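Possible periplasmic protein (PDB 3RGC) is a SurA-like periplasmic chaperone of Campylobacter jejuni that probably also acts as a peptidyl-prolyl cis-trans isomerase. Local coordinates at residues E10-Y15 against N37-I42; K46-V51 against R100-K105. All blocks are in the same frame, centred on the assembly; numbering follows the deposited sequence.

Contact 1 (E10-Y15 against N37-I42)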
loop_
_atom_site.group_PDB
_atom_site.type_symbol
_atom_site.label_atom_id
_atom_site.label_comp_id
_atom_site.label_asym_id
_atom_site.label_seq_id
_atom_site.Cartn_x
_atom_site.Cartn_y
_atom_site.Cartn_z
ATOM N N GLU B 10 6.852 45.629 -15.045
ATOM C CA GLU B 10 7.637 44.605 -15.722
ATOM C C GLU B 10 7.198 44.355 -17.172
ATOM O O GLU B 10 6.072 43.946 -17.434
ATOM C CB GLU B 10 7.633 43.316 -14.894
ATOM C CG GLU B 10 8.344 43.501 -13.555
ATOM C CD GLU B 10 8.064 42.391 -12.558
ATOM O OE1 GLU B 10 7.803 41.251 -12.994
ATOM O OE2 GLU B 10 8.105 42.666 -11.336
ATOM N N PRO B 11 8.104 44.612 -18.122
ATOM C CA PRO B 11 7.800 44.525 -19.558
ATOM C C PRO B 11 7.734 43.091 -20.087
ATOM O O PRO B 11 8.447 42.202 -19.617
ATOM C CB PRO B 11 8.975 45.267 -20.201
ATOM C CG PRO B 11 10.115 45.021 -19.258
ATOM C CD PRO B 11 9.502 45.012 -17.870
ATOM N N ILE B 12 6.870 42.876 -21.070
ATOM C CA ILE B 12 6.785 41.598 -21.763
ATOM C C ILE B 12 6.941 41.905 -23.227
ATOM O O ILE B 12 6.153 42.659 -23.792
ATOM C CB ILE B 12 5.416 40.931 -21.573
ATOM C CG1 ILE B 12 5.149 40.650 -20.093
ATOM C CG2 ILE B 12 5.336 39.658 -22.416
ATOM C CD1 ILE B 12 3.735 40.135 -19.792
ATOM N N THR B 13 7.967 41.339 -23.841
ATOM C CA THR B 13 8.329 41.718 -25.193
ATOM C C THR B 13 7.698 40.770 -26.189
ATOM O O THR B 13 7.304 39.655 -25.842
ATOM C CB THR B 13 9.857 41.675 -25.402
ATOM O OG1 THR B 13 10.312 40.315 -25.363
ATOM C CG2 THR B 13 10.557 42.469 -24.336
ATOM N N THR B 14 7.622 41.209 -27.435
ATOM C CA THR B 14 7.164 40.326 -28.497
ATOM C C THR B 14 8.078 39.108 -28.607
ATOM O O THR B 14 7.648 38.030 -29.040
ATOM C CB THR B 14 7.089 41.066 -29.827
ATOM O OG1 THR B 14 8.339 41.718 -30.079
ATOM C CG2 THR B 14 5.984 42.126 -29.767
ATOM N N TYR B 15 9.333 39.273 -28.191
ATOM C CA TYR B 15 10.275 38.159 -28.187
ATOM C C TYR B 15 9.858 37.116 -27.149
ATOM O O TYR B 15 9.756 35.934 -27.466
ATOM C CB TYR B 15 11.698 38.648 -27.925
ATOM N N ASN B 37 0.819 35.996 -15.953
ATOM C CA ASN B 37 0.901 35.354 -14.643
ATOM C C ASN B 37 2.338 35.206 -14.124
ATOM O O ASN B 37 2.582 35.365 -12.933
ATOM C CB ASN B 37 0.183 33.999 -14.656
ATOM C CG ASN B 37 0.236 33.297 -13.314
ATOM O OD1 ASN B 37 -0.560 33.579 -12.415
ATOM N ND2 ASN B 37 1.176 32.367 -13.173
ATOM N N GLU B 38 3.294 34.908 -15.002
ATOM C CA GLU B 38 4.684 34.814 -14.549
ATOM C C GLU B 38 5.164 36.134 -13.991
ATOM O O GLU B 38 5.912 36.168 -13.026
ATOM C CB GLU B 38 5.617 34.397 -15.670
ATOM C CG GLU B 38 5.673 32.911 -15.912
ATOM C CD GLU B 38 6.738 32.556 -16.926
ATOM O OE1 GLU B 38 7.533 33.459 -17.281
ATOM O OE2 GLU B 38 6.778 31.384 -17.366
ATOM N N LYS B 39 4.746 37.236 -14.596
ATOM C CA LYS B 39 5.192 38.533 -14.085
ATOM C C LYS B 39 4.566 38.829 -12.728
ATOM O O LYS B 39 5.209 39.409 -11.864
ATOM C CB LYS B 39 4.903 39.657 -15.072
ATOM C CG LYS B 39 5.604 39.497 -16.403
ATOM C CD LYS B 39 7.086 39.257 -16.205
ATOM C CE LYS B 39 7.805 39.134 -17.529
ATOM N NZ LYS B 39 9.260 38.877 -17.329
ATOM N N MET B 40 3.311 38.427 -12.547
ATOM C CA MET B 40 2.648 38.588 -11.259
ATOM C C MET B 40 3.422 37.830 -10.185
ATOM O O MET B 40 3.625 38.341 -9.092
ATOM C CB MET B 40 1.190 38.104 -11.311
ATOM C CG MET B 40 0.217 39.034 -12.035
ATOM S SD MET B 40 -1.471 38.351 -12.146
ATOM C CE MET B 40 -1.775 38.140 -10.452
ATOM N N GLU B 41 3.869 36.615 -10.501
ATOM C CA GLU B 41 4.576 35.792 -9.514
ATOM C C GLU B 41 5.914 36.400 -9.145
ATOM O O GLU B 41 6.265 36.497 -7.977
ATOM C CB GLU B 41 4.835 34.384 -10.061
ATOM C CG GLU B 41 3.586 33.533 -10.223
ATOM C CD GLU B 41 3.853 32.259 -11.014
ATOM O OE1 GLU B 41 4.912 32.175 -11.669
ATOM O OE2 GLU B 41 3.003 31.350 -10.987
ATOM N N ILE B 42 6.672 36.789 -10.163
ATOM C CA ILE B 42 7.978 37.397 -9.955
ATOM C C ILE B 42 7.856 38.597 -9.037
ATOM O O ILE B 42 8.670 38.784 -8.137
ATOM C CB ILE B 42 8.596 37.830 -11.283
ATOM C CG1 ILE B 42 9.041 36.603 -12.080
ATOM C CG2 ILE B 42 9.773 38.760 -11.047
ATOM C CD1 ILE B 42 9.306 36.898 -13.550
#
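K39 reaches I12 and P11 through a bend in its chain: CG stands anti to the carbonyl carbon, and a second torsion of -52° turns the rest of the side chain across strand 10-13, past I12 toward the P11 carbonyl. Here an edge strand of the small three-stranded antiparallel sheet lies beside helix 30-48 in the SurA-like N-terminal domain; the axes of strand 10-13 and helix 37-42 approach to 9.6 Å and run at 154°, roughly antiparallel. The aliphatic part of K39 and the I12 side chain lie alongside each other, pointing opposite ways, with K39 CG 3.9 Å from I12 CG1 and equally near I12 CD1. Further out, K39 CE passes 3.8 Å from the carbonyl O of P11. V7 of the neighbouring strand 3-7 also touches both K39 and I12, and L35 adds a further helix contact to I12, the buried member of the group. E10 stretches its chain beyond CG toward the helix. Its OE1 approaches the carbonyl O of K39 at 3.4 Å, a meeting of two acceptors, so no bond links them. The carboxylate and the K39 ammonium probably attract each other weakly, E10 OE1 and K39 NZ being 5.2 Å apart. S43 and K46 of the same helix also touch E10. The same E10 OE1 also rests against a methyl, I42 CG2, at 3.7 Å.

Contact 2 (K46-V51 against R100-K105)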
loop_
_atom_site.group_PDB
_atom_site.type_symbol
_atom_site.label_atom_id
_atom_site.label_comp_id
_atom_site.label_asym_id
_atom_site.label_seq_id
_atom_site.Cartn_x
_atom_site.Cartn_y
_atom_site.Cartn_z
ATOM N N LYS B 46 9.448 39.178 -5.172
ATOM C CA LYS B 46 10.165 40.336 -4.645
ATOM C C LYS B 46 9.577 40.819 -3.320
ATOM O O LYS B 46 10.287 40.935 -2.316
ATOM C CB LYS B 46 10.103 41.492 -5.648
ATOM C CG LYS B 46 10.675 41.171 -7.019
ATOM C CD LYS B 46 10.511 42.353 -7.961
ATOM C CE LYS B 46 10.961 41.998 -9.363
ATOM N NZ LYS B 46 12.339 41.468 -9.344
ATOM N N GLN B 47 8.279 41.116 -3.335
ATOM C CA GLN B 47 7.605 41.700 -2.183
ATOM C C GLN B 47 7.609 40.778 -0.965
ATOM O O GLN B 47 7.701 41.245 0.166
ATOM C CB GLN B 47 6.165 42.066 -2.539
ATOM C CG GLN B 47 6.039 43.057 -3.690
ATOM C CD GLN B 47 4.589 43.353 -4.025
ATOM O OE1 GLN B 47 3.717 43.288 -3.156
ATOM N NE2 GLN B 47 4.319 43.666 -5.293
ATOM N N LEU B 48 7.496 39.472 -1.187
ATOM C CA LEU B 48 7.456 38.533 -0.069
ATOM C C LEU B 48 8.851 38.036 0.294
ATOM O O LEU B 48 9.012 37.258 1.220
ATOM C CB LEU B 48 6.524 37.358 -0.371
ATOM C CG LEU B 48 5.059 37.717 -0.634
ATOM C CD1 LEU B 48 4.251 36.506 -1.176
ATOM C CD2 LEU B 48 4.407 38.319 0.618
ATOM N N GLY B 49 9.857 38.511 -0.431
ATOM C CA GLY B 49 11.229 38.131 -0.162
ATOM C C GLY B 49 11.456 36.651 -0.377
ATOM O O GLY B 49 12.070 35.984 0.448
ATOM N N ILE B 50 10.951 36.133 -1.488
ATOM C CA ILE B 50 11.155 34.736 -1.817
ATOM C C ILE B 50 12.510 34.626 -2.471
ATOM O O ILE B 50 12.833 35.431 -3.330
ATOM C CB ILE B 50 10.093 34.225 -2.815
ATOM C CG1 ILE B 50 8.688 34.384 -2.240
ATOM C CG2 ILE B 50 10.349 32.768 -3.171
ATOM C CD1 ILE B 50 8.511 33.724 -0.879
ATOM N N VAL B 51 13.299 33.631 -2.072
ATOM C CA VAL B 51 14.600 33.386 -2.696
ATOM C C VAL B 51 15.105 31.943 -2.481
ATOM O O VAL B 51 14.792 31.308 -1.483
ATOM C CB VAL B 51 15.663 34.401 -2.190
ATOM C CG1 VAL B 51 16.043 34.088 -0.765
ATOM C CG2 VAL B 51 16.884 34.370 -3.071
ATOM N N ARG B 100 7.554 27.215 -5.843
ATOM C CA ARG B 100 7.042 26.430 -4.718
ATOM C C ARG B 100 7.148 27.194 -3.400
ATOM O O ARG B 100 6.203 27.180 -2.610
ATOM C CB ARG B 100 7.721 25.060 -4.601
ATOM C CG ARG B 100 7.008 23.967 -5.385
ATOM C CD ARG B 100 7.494 22.567 -5.026
ATOM N NE ARG B 100 8.805 22.269 -5.593
ATOM C CZ ARG B 100 9.026 22.048 -6.886
ATOM N NH1 ARG B 100 8.022 22.106 -7.754
ATOM N NH2 ARG B 100 10.253 21.780 -7.313
ATOM N N LYS B 101 8.279 27.870 -3.161
ATOM C CA LYS B 101 8.393 28.709 -1.966
ATOM C C LYS B 101 7.288 29.785 -1.960
ATOM O O LYS B 101 6.677 30.054 -0.927
ATOM C CB LYS B 101 9.775 29.355 -1.853
ATOM C CG LYS B 101 10.848 28.491 -1.205
ATOM C CD LYS B 101 12.122 29.294 -0.973
ATOM C CE LYS B 101 13.033 28.626 0.036
ATOM N NZ LYS B 101 14.038 29.594 0.596
ATOM N N LEU B 102 7.015 30.362 -3.131
ATOM C CA LEU B 102 6.031 31.440 -3.270
ATOM C C LEU B 102 4.638 30.973 -2.873
ATOM O O LEU B 102 3.956 31.615 -2.070
ATOM C CB LEU B 102 6.012 31.981 -4.716
ATOM C CG LEU B 102 4.824 32.890 -5.048
ATOM C CD1 LEU B 102 4.848 34.122 -4.158
ATOM C CD2 LEU B 102 4.752 33.297 -6.534
ATOM N N TYR B 103 4.219 29.842 -3.429
ATOM C CA TYR B 103 2.903 29.295 -3.099
ATOM C C TYR B 103 2.797 28.755 -1.656
ATOM O O TYR B 103 1.717 28.759 -1.074
ATOM C CB TYR B 103 2.485 28.249 -4.133
ATOM C CG TYR B 103 2.282 28.863 -5.492
ATOM C CD1 TYR B 103 1.273 29.771 -5.704
ATOM C CD2 TYR B 103 3.121 28.565 -6.547
ATOM C CE1 TYR B 103 1.093 30.357 -6.935
ATOM C CE2 TYR B 103 2.953 29.150 -7.783
ATOM C CZ TYR B 103 1.935 30.047 -7.972
ATOM O OH TYR B 103 1.741 30.637 -9.202
ATOM N N GLU B 104 3.902 28.291 -1.083
ATOM C CA GLU B 104 3.900 27.922 0.338
ATOM C C GLU B 104 3.652 29.160 1.181
ATOM O O GLU B 104 2.819 29.153 2.066
ATOM C CB GLU B 104 5.252 27.374 0.777
ATOM C CG GLU B 104 5.732 26.101 0.134
ATOM C CD GLU B 104 7.202 25.835 0.465
ATOM O OE1 GLU B 104 7.704 26.390 1.475
ATOM O OE2 GLU B 104 7.861 25.087 -0.292
ATOM N N LYS B 105 4.425 30.212 0.921
ATOM C CA LYS B 105 4.286 31.480 1.629
ATOM C C LYS B 105 2.847 31.982 1.539
ATOM O O LYS B 105 2.203 32.280 2.548
ATOM C CB LYS B 105 5.250 32.513 1.022
ATOM C CG LYS B 105 5.262 33.868 1.703
ATOM C CD LYS B 105 5.733 33.750 3.149
ATOM C CE LYS B 105 5.975 35.116 3.777
ATOM N NZ LYS B 105 6.278 35.026 5.243
#
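K101 NZ donates to the backbone carbonyl O of V51 at 2.8 Å and also forms a salt bridge with E56, so one ammonium group grips the chain on both sides of the turn into helix 54-67. The turn follows a Schellman motif that ends helix 30-48: G49, with a phi of 64°, turns the chain off the helix axis, and it then passes helix 86-107 of the SurA-like N-terminal domain. The bond to V51 is nearly collinear with the carbonyl, the C=O...NZ angle being 173°. K101 reaches it with a chain extended beyond CG, and its CD passes 3.4 Å from the same V51 O. Nearer the K101 backbone, I50 lies against the helix surface, its side chain running counter to that of K101. With chi1 at -59°, I50 CG1 is beside the backbone N and CG2 is anti to it, which places CG2 3.7 Å from K101 CB while CG1 carries CD1 on toward the next turn. There I50 CD1 meets K105 CB at 4.0 Å, so the isoleucine spans the K101 and K105 positions, one helical turn apart. L48, from the last turn before G49, comes in nearly perpendicular to the L102 side chain. L102 is the buried residue here and also packs on E41, Q44 and M45 of helix 30-48; M109 touches L48 beyond the two segments. The methyl L48 CD1 touches two partners, 3.9 Å from L102 CD1 and 4.0 Å from K105 CG.

Overall arrangement
From the N terminus the chain forms strands 3-7 and 10-13, passes through helix 14-23 and enters helix 30-48, where contact 1 closes a short, largely helical loop. Contact 2 opens further along that same helix, at its C-terminal end, and closes a longer loop through helices 54-67 and 72-81 when helix 86-107 returns. The two loops are therefore in series and neither crosses the other. Their centres lie about 17 Å apart, and helix 30-48 joins them, tied to the small sheet by contact 1 and to helix 86-107 by contact 2. Residues of the two contacts also touch directly along helix 30-48, so they form one continuous packed region.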